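PDB 5AMV: pectate lyase from Bacillus subtilis, which cleaves polygalacturonate by calcium-dependent elimination, releasing oligosaccharides with unsaturated galacturonosyl groups at their non-reducing ends. Local coordinates for residues 284-296 with 371-385. Numbering follows the deposited sequence. Where two conformers were deposited one is given.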
loop_
_atom_site.group_PDB
_atom_site.type_symbol
_atom_site.label_atom_id
_atom_site.label_comp_id
_atom_site.label_asym_id
_atom_site.label_seq_id
_atom_site.Cartn_x
_atom_site.Cartn_y
_atom_site.Cartn_z
ATOM N N ARG A 284 -11.810 0.026 6.542
ATOM C CA ARG A 284 -13.242 -0.270 6.658
ATOM C C ARG A 284 -13.363 -1.746 7.030
ATOM O O ARG A 284 -12.600 -2.565 6.528
ATOM C CB ARG A 284 -13.976 -0.002 5.346
ATOM C CG ARG A 284 -14.006 1.439 4.891
ATOM C CD ARG A 284 -14.539 1.462 3.455
ATOM N NE ARG A 284 -14.773 2.825 2.977
ATOM C CZ ARG A 284 -13.892 3.542 2.289
ATOM N NH1 ARG A 284 -12.701 3.044 1.949
ATOM N NH2 ARG A 284 -14.214 4.769 1.897
ATOM N N PHE A 285 -14.298 -2.059 7.936
ATOM C CA PHE A 285 -14.712 -3.461 8.218
ATOM C C PHE A 285 -13.752 -4.370 8.945
ATOM O O PHE A 285 -14.166 -5.145 9.807
ATOM C CB PHE A 285 -15.214 -4.180 6.944
ATOM C CG PHE A 285 -16.435 -3.519 6.333
ATOM C CD1 PHE A 285 -17.681 -3.607 6.974
ATOM C CD2 PHE A 285 -16.327 -2.764 5.164
ATOM C CE1 PHE A 285 -18.818 -2.954 6.427
ATOM C CE2 PHE A 285 -17.457 -2.096 4.601
ATOM C CZ PHE A 285 -18.718 -2.210 5.258
ATOM N N GLY A 286 -12.465 -4.314 8.613
ATOM C CA GLY A 286 -11.582 -5.358 9.045
ATOM C C GLY A 286 -11.126 -5.350 10.484
ATOM O O GLY A 286 -11.049 -4.304 11.150
ATOM N N GLN A 287 -10.811 -6.555 10.946
ATOM C CA GLN A 287 -10.147 -6.772 12.231
ATOM C C GLN A 287 -8.657 -6.643 11.980
ATOM O O GLN A 287 -8.000 -7.610 11.560
ATOM C CB GLN A 287 -10.500 -8.173 12.747
ATOM C CG GLN A 287 -11.976 -8.279 13.185
ATOM C CD GLN A 287 -12.357 -9.721 13.542
ATOM O OE1 GLN A 287 -11.490 -10.574 13.767
ATOM N NE2 GLN A 287 -13.678 -9.976 13.667
ATOM N N VAL A 288 -8.140 -5.423 12.241
ATOM C CA VAL A 288 -6.764 -5.093 11.856
ATOM C C VAL A 288 -5.966 -4.882 13.123
ATOM O O VAL A 288 -6.277 -3.994 13.920
ATOM C CB VAL A 288 -6.741 -3.866 10.946
ATOM C CG1 VAL A 288 -5.285 -3.527 10.546
ATOM C CG2 VAL A 288 -7.618 -4.096 9.722
ATOM N N HIS A 289 -4.954 -5.730 13.324
ATOM C CA HIS A 289 -4.099 -5.631 14.504
ATOM C C HIS A 289 -2.902 -4.751 14.140
ATOM O O HIS A 289 -2.146 -5.109 13.263
ATOM C CB HIS A 289 -3.606 -7.025 14.923
ATOM C CG HIS A 289 -2.897 -7.046 16.241
ATOM N ND1 HIS A 289 -2.173 -8.135 16.659
ATOM C CD2 HIS A 289 -2.823 -6.135 17.249
ATOM C CE1 HIS A 289 -1.675 -7.899 17.864
ATOM N NE2 HIS A 289 -2.077 -6.704 18.257
ATOM N N VAL A 290 -2.729 -3.638 14.831
ATOM C CA VAL A 290 -1.714 -2.635 14.538
ATOM C C VAL A 290 -0.807 -2.514 15.763
ATOM O O VAL A 290 -1.221 -1.978 16.795
ATOM C CB VAL A 290 -2.425 -1.311 14.213
ATOM C CG1 VAL A 290 -1.401 -0.120 14.018
ATOM C CG2 VAL A 290 -3.377 -1.504 13.001
ATOM N N TYR A 291 0.388 -3.063 15.717
ATOM C CA TYR A 291 1.241 -2.950 16.917
ATOM C C TYR A 291 2.702 -2.672 16.634
ATOM O O TYR A 291 3.266 -3.123 15.622
ATOM C CB TYR A 291 1.090 -4.185 17.853
ATOM C CG TYR A 291 1.760 -5.481 17.404
ATOM C CD1 TYR A 291 3.077 -5.775 17.782
ATOM C CD2 TYR A 291 1.065 -6.421 16.649
ATOM C CE1 TYR A 291 3.717 -6.952 17.398
ATOM C CE2 TYR A 291 1.711 -7.656 16.268
ATOM C CZ TYR A 291 3.006 -7.889 16.660
ATOM O OH TYR A 291 3.624 -9.085 16.305
ATOM N N ASN A 292 3.348 -1.967 17.570
ATOM C CA ASN A 292 4.784 -1.704 17.443
ATOM C C ASN A 292 5.191 -1.006 16.134
ATOM O O ASN A 292 6.276 -1.283 15.609
ATOM C CB ASN A 292 5.640 -2.996 17.604
ATOM C CG ASN A 292 5.644 -3.572 19.013
ATOM O OD1 ASN A 292 6.065 -4.718 19.197
ATOM N ND2 ASN A 292 5.200 -2.782 20.017
ATOM N N ASN A 293 4.343 -0.114 15.617
ATOM C CA ASN A 293 4.704 0.673 14.439
ATOM C C ASN A 293 5.202 2.027 14.902
ATOM O O ASN A 293 4.847 2.494 15.996
ATOM C CB ASN A 293 3.502 0.789 13.487
ATOM C CG ASN A 293 3.006 -0.554 13.011
ATOM O OD1 ASN A 293 3.646 -1.241 12.203
ATOM N ND2 ASN A 293 1.882 -0.998 13.572
ATOM N N TYR A 294 6.016 2.675 14.062
ATOM C CA TYR A 294 6.636 3.940 14.403
ATOM C C TYR A 294 6.244 4.926 13.296
ATOM O O TYR A 294 6.456 4.626 12.115
ATOM C CB TYR A 294 8.150 3.829 14.481
ATOM C CG TYR A 294 8.766 5.156 14.827
ATOM C CD1 TYR A 294 8.456 5.798 16.041
ATOM C CD2 TYR A 294 9.659 5.768 13.945
ATOM C CE1 TYR A 294 8.999 6.994 16.368
ATOM C CE2 TYR A 294 10.235 7.021 14.269
ATOM C CZ TYR A 294 9.891 7.623 15.483
ATOM O OH TYR A 294 10.448 8.836 15.781
ATOM N N TYR A 295 5.641 6.044 13.686
ATOM C CA TYR A 295 5.164 7.055 12.729
ATOM C C TYR A 295 5.901 8.336 13.050
ATOM O O TYR A 295 5.976 8.763 14.234
ATOM C CB TYR A 295 3.625 7.295 12.878
ATOM C CG TYR A 295 2.785 6.027 12.870
ATOM C CD1 TYR A 295 2.741 5.210 13.994
ATOM C CD2 TYR A 295 2.066 5.647 11.724
ATOM C CE1 TYR A 295 1.981 4.026 14.006
ATOM C CE2 TYR A 295 1.316 4.441 11.726
ATOM C CZ TYR A 295 1.287 3.669 12.874
ATOM O OH TYR A 295 0.573 2.484 12.944
ATOM N N GLU A 296 6.443 9.009 12.020
ATOM C CA GLU A 296 7.207 10.248 12.278
ATOM C C GLU A 296 7.017 11.191 11.114
ATOM O O GLU A 296 6.987 10.766 9.955
ATOM C CB GLU A 296 8.707 9.980 12.472
ATOM C CG GLU A 296 9.297 9.053 11.364
ATOM C CD GLU A 296 10.822 8.990 11.400
ATOM O OE1 GLU A 296 11.503 9.997 11.736
ATOM O OE2 GLU A 296 11.346 7.946 11.013
ATOM N N TRP A 371 -13.401 -7.713 19.211
ATOM C CA TRP A 371 -12.480 -8.844 19.113
ATOM C C TRP A 371 -11.154 -8.531 19.811
ATOM O O TRP A 371 -10.880 -7.364 20.098
ATOM C CB TRP A 371 -12.220 -9.220 17.636
ATOM C CG TRP A 371 -11.303 -8.206 16.919
ATOM C CD1 TRP A 371 -11.569 -6.890 16.662
ATOM C CD2 TRP A 371 -9.978 -8.457 16.441
ATOM N NE1 TRP A 371 -10.470 -6.284 16.046
ATOM C CE2 TRP A 371 -9.491 -7.230 15.895
ATOM C CE3 TRP A 371 -9.167 -9.593 16.394
ATOM C CZ2 TRP A 371 -8.215 -7.115 15.311
ATOM C CZ3 TRP A 371 -7.875 -9.475 15.808
ATOM C CH2 TRP A 371 -7.439 -8.242 15.273
ATOM N N THR A 372 -10.382 -9.585 20.096
ATOM C CA THR A 372 -9.021 -9.465 20.628
ATOM C C THR A 372 -8.079 -10.366 19.839
ATOM O O THR A 372 -8.352 -11.563 19.617
ATOM C CB THR A 372 -8.919 -9.849 22.107
ATOM O OG1 THR A 372 -9.610 -11.080 22.310
ATOM C CG2 THR A 372 -9.525 -8.770 22.986
ATOM N N PRO A 373 -6.965 -9.788 19.349
ATOM C CA PRO A 373 -6.057 -10.603 18.534
ATOM C C PRO A 373 -5.505 -11.770 19.324
ATOM O O PRO A 373 -5.146 -11.594 20.489
ATOM C CB PRO A 373 -4.901 -9.659 18.216
ATOM C CG PRO A 373 -5.328 -8.289 18.586
ATOM C CD PRO A 373 -6.643 -8.347 19.313
ATOM N N SER A 374 -5.398 -12.940 18.702
ATOM C CA SER A 374 -4.673 -14.039 19.352
ATOM C C SER A 374 -3.378 -14.452 18.618
ATOM O O SER A 374 -2.387 -14.852 19.275
ATOM C CB SER A 374 -5.595 -15.241 19.564
ATOM O OG SER A 374 -6.321 -15.517 18.373
ATOM N N LEU A 375 -3.371 -14.341 17.287
ATOM C CA LEU A 375 -2.194 -14.707 16.494
ATOM C C LEU A 375 -1.201 -13.567 16.376
ATOM O O LEU A 375 -1.351 -12.706 15.507
ATOM C CB LEU A 375 -2.599 -15.078 15.060
ATOM C CG LEU A 375 -2.959 -16.510 14.778
ATOM C CD1 LEU A 375 -3.336 -16.641 13.331
ATOM C CD2 LEU A 375 -1.762 -17.411 15.166
ATOM N N HIS A 376 -0.202 -13.530 17.232
ATOM C CA HIS A 376 0.823 -12.505 17.126
ATOM C C HIS A 376 2.087 -12.947 17.815
ATOM O O HIS A 376 2.046 -13.784 18.724
ATOM C CB HIS A 376 0.339 -11.160 17.726
ATOM C CG HIS A 376 0.042 -11.232 19.194
ATOM N ND1 HIS A 376 1.035 -11.199 20.153
ATOM C CD2 HIS A 376 -1.127 -11.353 19.863
ATOM C CE1 HIS A 376 0.489 -11.298 21.352
ATOM N NE2 HIS A 376 -0.822 -11.380 21.205
ATOM N N GLY A 377 3.200 -12.337 17.417
ATOM C CA GLY A 377 4.478 -12.562 18.072
ATOM C C GLY A 377 4.609 -11.651 19.281
ATOM O O GLY A 377 3.620 -11.023 19.729
ATOM N N SER A 378 5.826 -11.549 19.789
ATOM C CA SER A 378 6.096 -10.732 20.975
ATOM C C SER A 378 5.842 -9.249 20.730
ATOM O O SER A 378 6.279 -8.690 19.725
ATOM C CB SER A 378 7.534 -10.947 21.430
ATOM O OG SER A 378 7.661 -12.235 21.989
ATOM N N ILE A 379 5.136 -8.616 21.664
ATOM C CA ILE A 379 4.854 -7.185 21.585
ATOM C C ILE A 379 5.882 -6.406 22.409
ATOM O O ILE A 379 5.937 -6.550 23.640
ATOM C CB ILE A 379 3.391 -6.891 22.002
ATOM C CG1 ILE A 379 2.431 -7.699 21.121
ATOM C CG2 ILE A 379 3.090 -5.374 21.940
ATOM C CD1 ILE A 379 0.983 -7.548 21.504
ATOM N N ASP A 380 6.709 -5.605 21.739
ATOM C CA ASP A 380 7.719 -4.771 22.391
ATOM C C ASP A 380 7.015 -3.753 23.261
ATOM O O ASP A 380 5.927 -3.262 22.947
ATOM C CB ASP A 380 8.564 -3.983 21.378
ATOM C CG ASP A 380 9.321 -4.876 20.404
ATOM O OD1 ASP A 380 9.540 -6.082 20.699
ATOM O OD2 ASP A 380 9.699 -4.357 19.323
ATOM N N ALA A 381 7.674 -3.408 24.351
ATOM C CA ALA A 381 7.309 -2.215 25.129
ATOM C C ALA A 381 7.362 -0.976 24.226
ATOM O O ALA A 381 8.285 -0.812 23.403
ATOM C CB ALA A 381 8.299 -2.053 26.311
ATOM N N SER A 382 6.403 -0.077 24.404
ATOM C CA SER A 382 6.397 1.160 23.609
ATOM C C SER A 382 7.702 1.940 23.617
ATOM O O SER A 382 8.116 2.494 22.595
ATOM C CB SER A 382 5.272 2.055 24.065
ATOM O OG SER A 382 4.047 1.355 24.079
ATOM N N ALA A 383 8.370 2.016 24.776
ATOM C CA ALA A 383 9.634 2.753 24.864
ATOM C C ALA A 383 10.741 2.213 23.956
ATOM O O ALA A 383 11.698 2.919 23.677
ATOM C CB ALA A 383 10.144 2.732 26.348
ATOM N N ASN A 384 10.599 0.984 23.449
ATOM C CA ASN A 384 11.653 0.388 22.610
ATOM C C ASN A 384 11.333 0.403 21.101
ATOM O O ASN A 384 12.192 0.095 20.269
ATOM C CB ASN A 384 11.937 -1.041 23.051
ATOM C CG ASN A 384 12.357 -1.137 24.525
ATOM O OD1 ASN A 384 11.904 -2.022 25.253
ATOM N ND2 ASN A 384 13.154 -0.195 24.970
ATOM N N VAL A 385 10.114 0.831 20.778
ATOM C CA VAL A 385 9.619 0.809 19.382
ATOM C C VAL A 385 10.367 1.696 18.415
ATOM O O VAL A 385 10.755 1.205 17.329
ATOM C CB VAL A 385 8.101 1.057 19.341
ATOM C CG1 VAL A 385 7.587 1.281 17.877
ATOM C CG2 VAL A 385 7.378 -0.114 20.023
HETATM O O HOH W 1 -2.323 -10.192 14.888
HETATM O O HOH W 2 2.650 -10.998 14.670
HETATM O O HOH W 3 6.136 -9.239 17.117
#
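In the right-handed parallel beta-helix of this polysaccharide lyase 1 enzyme, strands 287-291 and 294-296, separated by a bend at Asn292 and Asn293, form part of one coil, and Gln287, His289, Tyr291 and Asn292 meet the extended segment 371-381 that runs over it toward helix 382-392. The contact illustrates how a chain without partner strands can be fixed to a beta-helix by side chains. Gln287 lies flat over the Trp371 indole: CB stands 3.6 Å from the centroid of the six-membered ring, a CH-pi contact, while the chain, extended beyond CG, carries the amide across the same face with its plane only 21° from that of the ring. Pro373 CD lies toward the rim of the indole's other face, and NE1 is hydrogen-bonded to Lys317. A serine in place of Trp371 would probably leave the Gln287 side chain free to swing and open a gap beside Pro373. CG of Pro373 sits 3.5 Å from the centroid of the His289 imidazole, nearly on its normal, and Tyr291 CD2 lies over the opposite face. His289 NE2 is hydrogen-bonded to Gln321 OE1, and at the ring's edge a water bridges ND1 to Leu375 O. Ile379 CG1 packs over one face of the Tyr291 ring; two waters at OH lead to Gly377 N and Ser378 O. Beyond it, the Asn292 amide grips Asp380 twice: OD1 receives Asp380 N in the carbonyl plane, on a lone pair (2.8 Å), and ND2 gives to Asp380 O (3.1 Å). Val385 CG2 packs 3.4 Å from Asn292 ND2, bringing helix 382-392 against the bend. Aromatic faces thus meet aliphatic groups from Gln287 to Tyr291, and next to them the Asn292 amide bonds to the backbone of Asp380, so that direct bonds and water bridges together satisfy polar groups along the interface.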